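Probable glutathione S-transferase 5 (Caenorhabditis elegans, PDB 1ZL9) catalyses the conjugation of reduced glutathione to a wide range of hydrophobic electrophiles and may help detoxify reactive oxygen species produced during pathogenic bacterial infection. Local coordinates at residues H67-A70 / R71-R75. Residues are numbered along the deposited sequence; the frame is centred on the assembly and turned at random.
Sequences HAIA and RFLAR
I69 and L73, one helical turn apart, lie side by side and point the same way, CG2 of I69 meeting CD1 of L73 at 4.0 Å. With chi1 at -63°, CG1 of I69 sits beside the backbone N, which leaves the CG2 methyl anti to that N and on the side of L73. Both branched side chains suit an apolar face, packing on helix 16-25 and on L56 of strand 55-58. Between their backbones L73 N donates to I69 O at 2.9 Å, and the i to i+4 bonds continue with R71 N to H67 O, also 2.9 Å. The small alanines let neighbouring elements come close, A70 meeting V17 and A74 meeting L79. R71 uses its length differently: CG leaves anti to the backbone N (chi1 -180°), and a bend at chi3 (-70°) carries the guanidinium back alongside the preceding turn, where H67 O lies oblique to it, 3.8 Å from NH1. That NH1 is hydrogen-bonded to N91 OD1 of the second subunit, whose W85 meets the flat F72 ring edge-to-face; F72 also packs on L56 and V58. The H67 ring meets that of W157, its side chain about 5 Å from bound glutathione. This is a buried α-helix, 66-76, of the thioredoxin-like N-terminal domain, its apolar face on the sheet and helix 16-25 and a more polar one at the GST dimer interface.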
# COMPACT_ATOMS: atom_id res chain seq x y z
N HIS A 67 2.91 6.03 -1.86
CA HIS A 67 3.27 5.56 -0.54
C HIS A 67 4.74 5.09 -0.52
O HIS A 67 5.41 5.31 0.48
CB HIS A 67 2.38 4.44 0.02
CG HIS A 67 1.01 4.87 0.47
ND1 HIS A 67 0.75 5.34 1.71
CD2 HIS A 67 -0.20 4.68 -0.09
CE1 HIS A 67 -0.52 5.66 1.83
NE2 HIS A 67 -1.13 5.28 0.74
N ALA A 68 5.20 4.47 -1.63
CA ALA A 68 6.59 4.02 -1.66
C ALA A 68 7.54 5.20 -1.63
O ALA A 68 8.54 5.16 -0.96
CB ALA A 68 6.89 3.07 -2.84
N ILE A 69 7.22 6.28 -2.36
CA ILE A 69 7.95 7.50 -2.31
C ILE A 69 7.95 8.13 -0.92
O ILE A 69 9.00 8.48 -0.43
CB ILE A 69 7.40 8.45 -3.36
CG1 ILE A 69 7.60 7.87 -4.78
CG2 ILE A 69 8.07 9.79 -3.30
CD1 ILE A 69 6.74 8.52 -5.84
N ALA A 70 6.77 8.31 -0.32
CA ALA A 70 6.67 8.98 0.97
C ALA A 70 7.46 8.19 2.01
O ALA A 70 8.19 8.76 2.85
CB ALA A 70 5.19 9.06 1.39
N ARG A 71 7.37 6.87 1.93
CA ARG A 71 8.08 6.01 2.90
C ARG A 71 9.61 6.10 2.71
O ARG A 71 10.36 6.20 3.67
CB ARG A 71 7.61 4.54 2.83
CG ARG A 71 8.33 3.60 3.84
CD ARG A 71 7.77 2.23 3.96
NE ARG A 71 6.49 2.37 4.61
CZ ARG A 71 5.31 2.44 4.01
NH1 ARG A 71 5.14 2.18 2.69
NH2 ARG A 71 4.26 2.71 4.75
N PHE A 72 10.05 6.13 1.47
CA PHE A 72 11.46 6.21 1.18
C PHE A 72 12.01 7.53 1.71
O PHE A 72 13.00 7.57 2.47
CB PHE A 72 11.69 6.14 -0.33
CG PHE A 72 13.09 6.53 -0.74
CD1 PHE A 72 14.13 5.66 -0.53
CD2 PHE A 72 13.36 7.75 -1.35
CE1 PHE A 72 15.44 6.01 -0.92
CE2 PHE A 72 14.66 8.11 -1.67
CZ PHE A 72 15.68 7.24 -1.48
N LEU A 73 11.28 8.61 1.40
CA LEU A 73 11.73 9.92 1.85
C LEU A 73 11.62 10.05 3.37
O LEU A 73 12.53 10.59 4.01
CB LEU A 73 10.94 11.02 1.18
CG LEU A 73 11.12 11.16 -0.34
CD1 LEU A 73 10.14 12.16 -0.78
CD2 LEU A 73 12.47 11.56 -0.73
N ALA A 74 10.54 9.59 3.95
CA ALA A 74 10.36 9.67 5.40
C ALA A 74 11.49 8.92 6.13
O ALA A 74 11.99 9.42 7.17
CB ALA A 74 8.99 9.17 5.86
N ARG A 75 11.89 7.76 5.63
CA ARG A 75 12.97 7.03 6.27
C ARG A 75 14.31 7.77 6.19
O ARG A 75 15.06 7.74 7.15
CB ARG A 75 13.13 5.66 5.71
CG ARG A 75 12.01 4.73 6.17
CD ARG A 75 12.04 3.34 5.50
NE ARG A 75 13.27 2.63 5.75
CZ ARG A 75 13.56 1.40 5.33
NH1 ARG A 75 12.68 0.70 4.59
NH2 ARG A 75 14.75 0.87 5.67